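Local coordinates for protein copper-transporting ATPase PAA2, chloroplastic (Arabidopsis thaliana, PDB 5LBK) that drives ATP-dependent copper transfer across the chloroplast thylakoid membrane into the lumen, here represented by its nucleotide-binding (N) domain, at residues 51-56 and 64-69; 71-76 and 119-124. All blocks are in the same frame, centred on the assembly; numbering follows the deposited sequence.

Overall arrangement
From the N terminus the chain lays down strand 7-12 and helices 17-27 and 34-45 before reaching the loop that begins interaction 1. That contact (51-56 with 64-69) closes a short loop through strand 56-59, setting the loop against strand 63-68. The chain then turns directly into strand 71-76, which opens interaction 2. This second contact (71-76 with 119-124) closes a longer excursion through helices 78-84 and 91-102. The two loops therefore follow in series, neither nested nor crossed. Strands 63-68 and 71-76 are neighbours in one antiparallel sheet, joined by Thr64 O to Val75 N and Ala66 O to Val73 N, so interaction 1 lies toward its edge and interaction 2 nearer its middle.

Interaction 1 of 2, residues 51-56 and 64-69; sequences PETRGQ and TLAEID
A loop lying along the outer side of a sheet strand makes this contact: Pro51 rests on Ile68, Thr53 faces the carbonyl of Glu67, and Gly55 and Gln56 meet Ala66, where the connection from helix 34-45 runs up to edge strand 56-59. The Pro51 ring presses its CG onto the Ile68 methyl CG2 at 3.5 Å, a snug fit in which the ring and the branched side chain cross obliquely. With CG2 anti to the backbone N of Ile68, as its chi1 of -44° requires, that methyl is the branch offered to the proline. Thr53 turns its methyl CG2 rather than its hydroxyl inward, 3.7 Å from Glu67 O.

In the antiparallel sheet of the N domain, residues 51-55 approach strand 63-68 just before the chain becomes edge strand 56-59, and a water fills in for direct backbone pairing. This water accepts from Arg54 N at 2.8 Å and donates to Glu67 O at 2.9 Å, spanning the two backbones. Farther along, the chains draw together at Gln56 and Ala66, with 4.4 Å between their CA atoms. Here Gln56 CA makes a bent, weak CA-H...O contact with Leu65 O at 3.3 Å, while the Ala66 methyl CB sits 3.5 Å from Gly55 O. Gly55 takes up a backbone conformation open to glycine, phi 109° and psi 147°, and carries the carbonyl that faces Ala66. Gln56 approaches with its CB, whereas its chain bends at chi2 and leads the amide away from the strand. On the inner side, Ala26 of helix 17-27 packs against both Pro51 and Ile68, and Val73 of the next strand also touches Ile68.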
loop_
_atom_site.group_PDB
_atom_site.type_symbol
_atom_site.label_atom_id
_atom_site.label_comp_id
_atom_site.label_asym_id
_atom_site.label_seq_id
_atom_site.Cartn_x
_atom_site.Cartn_y
_atom_site.Cartn_z
ATOM N N PRO A 51 8.234 -5.323 8.474
ATOM C CA PRO A 51 8.231 -6.777 8.673
ATOM C C PRO A 51 8.939 -7.512 7.544
ATOM O O PRO A 51 9.066 -7.028 6.415
ATOM C CB PRO A 51 6.745 -7.136 8.708
ATOM C CG PRO A 51 6.098 -6.075 7.910
ATOM C CD PRO A 51 6.878 -4.806 8.250
ATOM N N GLU A 52 9.399 -8.713 7.881
ATOM C CA GLU A 52 10.188 -9.505 6.955
ATOM C C GLU A 52 9.302 -10.097 5.864
ATOM O O GLU A 52 8.093 -10.279 6.026
ATOM C CB GLU A 52 10.926 -10.622 7.694
ATOM C CG GLU A 52 11.911 -10.137 8.754
ATOM C CD GLU A 52 13.121 -9.423 8.176
ATOM O OE1 GLU A 52 13.225 -9.335 6.939
ATOM O OE2 GLU A 52 13.979 -8.962 8.963
ATOM N N THR A 53 9.924 -10.385 4.728
ATOM C CA THR A 53 9.232 -11.036 3.630
ATOM C C THR A 53 10.192 -11.969 2.917
ATOM O O THR A 53 11.344 -11.607 2.675
ATOM C CB THR A 53 8.689 -10.036 2.612
ATOM O OG1 THR A 53 9.771 -9.306 2.026
ATOM C CG2 THR A 53 7.743 -9.093 3.262
ATOM N N ARG A 54 9.706 -13.145 2.542
ATOM C CA ARG A 54 10.465 -14.027 1.669
ATOM C C ARG A 54 9.642 -14.227 0.406
ATOM O O ARG A 54 8.724 -15.050 0.364
ATOM C CB ARG A 54 10.806 -15.364 2.322
ATOM C CG ARG A 54 11.436 -16.351 1.323
ATOM C CD ARG A 54 12.381 -17.344 1.999
ATOM N NE ARG A 54 13.146 -18.149 1.041
ATOM C CZ ARG A 54 14.275 -17.756 0.449
ATOM N NH1 ARG A 54 14.895 -18.573 -0.396
ATOM N NH2 ARG A 54 14.787 -16.546 0.684
ATOM N N GLY A 55 9.980 -13.481 -0.610
ATOM C CA GLY A 55 9.360 -13.719 -1.884
ATOM C C GLY A 55 8.401 -12.599 -2.224
ATOM O O GLY A 55 7.764 -11.991 -1.350
ATOM N N GLN A 56 8.309 -12.311 -3.511
ATOM C CA GLN A 56 7.471 -11.221 -3.983
ATOM C C GLN A 56 7.206 -11.477 -5.439
ATOM O O GLN A 56 7.975 -12.188 -6.127
ATOM C CB GLN A 56 8.071 -9.820 -3.778
ATOM C CG GLN A 56 9.262 -9.450 -4.619
ATOM C CD GLN A 56 10.581 -9.715 -3.927
ATOM O OE1 GLN A 56 10.629 -10.253 -2.824
ATOM N NE2 GLN A 56 11.662 -9.341 -4.582
ATOM N N THR A 64 3.019 -4.688 -6.956
ATOM C CA THR A 64 3.858 -5.693 -6.329
ATOM C C THR A 64 3.096 -6.317 -5.179
ATOM O O THR A 64 2.294 -5.651 -4.529
ATOM C CB THR A 64 5.175 -5.089 -5.812
ATOM O OG1 THR A 64 5.889 -4.496 -6.892
ATOM C CG2 THR A 64 6.095 -6.109 -5.227
ATOM N N LEU A 65 3.315 -7.613 -4.979
ATOM C CA LEU A 65 2.627 -8.379 -3.958
ATOM C C LEU A 65 3.653 -9.212 -3.204
ATOM O O LEU A 65 4.557 -9.789 -3.831
ATOM C CB LEU A 65 1.572 -9.269 -4.664
ATOM C CG LEU A 65 1.054 -10.627 -4.180
ATOM C CD1 LEU A 65 -0.176 -10.427 -3.240
ATOM C CD2 LEU A 65 0.643 -11.490 -5.331
ATOM N N ALA A 66 3.455 -9.347 -1.891
ATOM C CA ALA A 66 4.334 -10.170 -1.075
ATOM C C ALA A 66 3.543 -10.648 0.127
ATOM O O ALA A 66 2.566 -10.016 0.538
ATOM C CB ALA A 66 5.568 -9.393 -0.593
ATOM N N GLU A 67 3.996 -11.748 0.717
ATOM C CA GLU A 67 3.329 -12.281 1.897
ATOM C C GLU A 67 3.958 -11.667 3.146
ATOM O O GLU A 67 5.174 -11.761 3.355
ATOM C CB GLU A 67 3.411 -13.807 1.914
ATOM C CG GLU A 67 2.396 -14.414 2.831
ATOM C CD GLU A 67 2.307 -15.932 2.808
ATOM O OE1 GLU A 67 3.082 -16.610 2.082
ATOM O OE2 GLU A 67 1.440 -16.441 3.546
ATOM N N ILE A 68 3.123 -11.051 3.974
ATOM C CA ILE A 68 3.548 -10.428 5.230
ATOM C C ILE A 68 2.858 -11.134 6.384
ATOM O O ILE A 68 1.627 -11.112 6.479
ATOM C CB ILE A 68 3.189 -8.945 5.292
ATOM C CG1 ILE A 68 3.493 -8.181 4.012
ATOM C CG2 ILE A 68 3.844 -8.312 6.536
ATOM C CD1 ILE A 68 4.842 -8.219 3.594
ATOM N N ASP A 69 3.648 -11.732 7.261
ATOM C CA ASP A 69 3.161 -12.486 8.414
ATOM C C ASP A 69 1.934 -13.336 8.071
ATOM O O ASP A 69 0.897 -13.291 8.736
ATOM C CB ASP A 69 2.864 -11.545 9.576
ATOM C CG ASP A 69 2.683 -12.282 10.870
ATOM O OD1 ASP A 69 3.701 -12.560 11.536
ATOM O OD2 ASP A 69 1.527 -12.602 11.213
HETATM O O HOH W 1 7.089 -13.909 2.920
#

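Interaction 2 of 2, residues 71-76 and 119-124; sequences RFVAVG and VYVGRE
Phe72 O receives Glu124 N at 2.9 Å, the first of five backbone hydrogen bonds that pair strand 71-76 with residues 119-124 in antiparallel register. Ala74 and Gly122 form a hydrogen-bonded pair, with Ala74 N to Gly122 O at 2.8 Å, and Gly76 pairs with Tyr120 in the same way. Val75-Val121 falls between these two, and Val73-Arg123 lies between the Ala74-Gly122 pair and the Glu124-to-Phe72 bond, both non-hydrogen-bonded. Several CA-H...O contacts lie alongside the ladder, the most nearly straight being Val75 CA to Tyr120 O, at 3.2 Å.

Val73, Val75, Val121 and Arg123 share one face, where Val73 CG1 meets Val121 CG1 at 4.1 Å. The Arg123 chain, extended from CG to NE, runs past Val73 and crosses Arg71 at about a right angle. Arg71 CG lies over one face of the Arg123 guanidinium, 3.3 Å from NH2, and the two guanidinium planes are 60° apart. A bend at chi2 (-84°) swings the Arg71 head round so that its edge meets Arg123 NH1; the nearest nitrogens of the two heads, NH1 and NH1, are 4.0 Å apart. A salt bridge from Arg123 NH1 to Glu126 probably eases their mutual repulsion. At the same end, Glu124 OE1 sits at the edge of the Phe72 ring, 3.6 Å from CD2, with the carboxylate and ring planes steeply inclined.

Farther out, Val27 of helix 17-27 touches Val73 and Val75, and Ala24 touches Val121. On the reverse face, Trp80 packs against Ala74, while the hydroxyl of Tyr120 hydrogen-bonds to Glu98. These two adjacent strands belong to the antiparallel sheet, flanked by helices, that forms the framework of the P1B-type ATPase nucleotide-binding domain.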
loop_
_atom_site.group_PDB
_atom_site.type_symbol
_atom_site.label_atom_id
_atom_site.label_comp_id
_atom_site.label_asym_id
_atom_site.label_seq_id
_atom_site.Cartn_x
_atom_site.Cartn_y
_atom_site.Cartn_z
ATOM N N ARG A 71 -0.100 -13.409 5.446
ATOM C CA ARG A 71 -1.135 -12.876 4.569
ATOM C C ARG A 71 -0.520 -12.112 3.419
ATOM O O ARG A 71 0.440 -11.360 3.606
ATOM C CB ARG A 71 -2.063 -11.961 5.322
ATOM C CG ARG A 71 -3.079 -12.718 6.179
ATOM C CD ARG A 71 -4.292 -13.130 5.330
ATOM N NE ARG A 71 -5.059 -14.189 5.972
ATOM C CZ ARG A 71 -5.937 -14.022 6.951
ATOM N NH1 ARG A 71 -6.187 -12.811 7.430
ATOM N NH2 ARG A 71 -6.565 -15.085 7.448
ATOM N N PHE A 72 -1.090 -12.279 2.228
ATOM C CA PHE A 72 -0.635 -11.504 1.087
ATOM C C PHE A 72 -1.093 -10.051 1.200
ATOM O O PHE A 72 -2.221 -9.764 1.620
ATOM C CB PHE A 72 -1.131 -12.126 -0.214
ATOM C CG PHE A 72 -0.303 -13.339 -0.613
ATOM C CD1 PHE A 72 0.978 -13.172 -1.115
ATOM C CD2 PHE A 72 -0.758 -14.617 -0.368
ATOM C CE1 PHE A 72 1.751 -14.303 -1.429
ATOM C CE2 PHE A 72 0.008 -15.707 -0.683
ATOM C CZ PHE A 72 1.269 -15.527 -1.186
ATOM N N VAL A 73 -0.205 -9.145 0.795
ATOM C CA VAL A 73 -0.405 -7.693 0.764
ATOM C C VAL A 73 0.030 -7.228 -0.617
ATOM O O VAL A 73 1.052 -7.709 -1.144
ATOM C CB VAL A 73 0.418 -6.978 1.860
ATOM C CG1 VAL A 73 0.298 -5.412 1.718
ATOM C CG2 VAL A 73 -0.001 -7.468 3.267
ATOM N N ALA A 74 -0.776 -6.389 -1.240
ATOM C CA ALA A 74 -0.522 -5.867 -2.585
ATOM C C ALA A 74 -0.462 -4.338 -2.551
ATOM O O ALA A 74 -1.221 -3.707 -1.833
ATOM C CB ALA A 74 -1.601 -6.362 -3.540
ATOM N N VAL A 75 0.472 -3.754 -3.308
ATOM C CA VAL A 75 0.674 -2.327 -3.433
ATOM C C VAL A 75 0.732 -1.969 -4.907
ATOM O O VAL A 75 1.472 -2.599 -5.658
ATOM C CB VAL A 75 1.984 -1.883 -2.737
ATOM C CG1 VAL A 75 2.131 -0.390 -2.818
ATOM C CG2 VAL A 75 1.992 -2.284 -1.267
ATOM N N GLY A 76 -0.038 -0.970 -5.314
ATOM C CA GLY A 76 -0.122 -0.652 -6.743
ATOM C C GLY A 76 -1.351 0.145 -7.069
ATOM O O GLY A 76 -1.872 0.888 -6.230
ATOM N N VAL A 119 -0.813 5.381 -4.439
ATOM C CA VAL A 119 -0.477 3.957 -4.434
ATOM C C VAL A 119 -1.374 3.259 -3.424
ATOM O O VAL A 119 -1.437 3.688 -2.256
ATOM C CB VAL A 119 0.997 3.780 -4.038
ATOM C CG1 VAL A 119 1.369 2.335 -4.037
ATOM C CG2 VAL A 119 1.875 4.626 -4.954
ATOM N N TYR A 120 -2.187 2.311 -3.883
ATOM C CA TYR A 120 -3.098 1.658 -2.949
ATOM C C TYR A 120 -2.482 0.457 -2.276
ATOM O O TYR A 120 -1.579 -0.188 -2.805
ATOM C CB TYR A 120 -4.386 1.259 -3.662
ATOM C CG TYR A 120 -5.224 2.481 -4.052
ATOM C CD1 TYR A 120 -4.901 3.237 -5.179
ATOM C CD2 TYR A 120 -6.254 2.928 -3.243
ATOM C CE1 TYR A 120 -5.602 4.375 -5.505
ATOM C CE2 TYR A 120 -6.962 4.045 -3.582
ATOM C CZ TYR A 120 -6.643 4.751 -4.700
ATOM O OH TYR A 120 -7.360 5.881 -5.037
ATOM N N VAL A 121 -2.997 0.152 -1.109
ATOM C CA VAL A 121 -2.525 -0.959 -0.298
ATOM C C VAL A 121 -3.685 -1.881 0.046
ATOM O O VAL A 121 -4.701 -1.444 0.607
ATOM C CB VAL A 121 -1.825 -0.463 0.975
ATOM C CG1 VAL A 121 -1.201 -1.613 1.719
ATOM C CG2 VAL A 121 -0.786 0.562 0.569
ATOM N N GLY A 122 -3.535 -3.170 -0.255
ATOM C CA GLY A 122 -4.571 -4.138 0.030
ATOM C C GLY A 122 -4.040 -5.389 0.706
ATOM O O GLY A 122 -2.866 -5.726 0.577
ATOM N N ARG A 123 -4.917 -6.062 1.465
ATOM C CA ARG A 123 -4.537 -7.284 2.190
ATOM C C ARG A 123 -5.557 -8.400 2.022
ATOM O O ARG A 123 -6.758 -8.153 2.142
ATOM C CB ARG A 123 -4.353 -6.984 3.676
ATOM C CG ARG A 123 -3.826 -8.134 4.476
ATOM C CD ARG A 123 -3.298 -7.557 5.752
ATOM N NE ARG A 123 -2.813 -8.558 6.651
ATOM C CZ ARG A 123 -3.567 -9.243 7.495
ATOM N NH1 ARG A 123 -4.882 -9.047 7.564
ATOM N NH2 ARG A 123 -2.988 -10.144 8.261
ATOM N N GLU A 124 -5.088 -9.648 1.795
ATOM C CA GLU A 124 -6.018 -10.741 1.538
ATOM C C GLU A 124 -6.931 -10.896 2.755
ATOM O O GLU A 124 -6.485 -10.820 3.900
ATOM C CB GLU A 124 -5.302 -12.059 1.246
ATOM C CG GLU A 124 -6.198 -13.088 0.469
ATOM C CD GLU A 124 -5.410 -14.119 -0.318
ATOM O OE1 GLU A 124 -4.294 -14.457 0.118
ATOM O OE2 GLU A 124 -5.940 -14.625 -1.342
#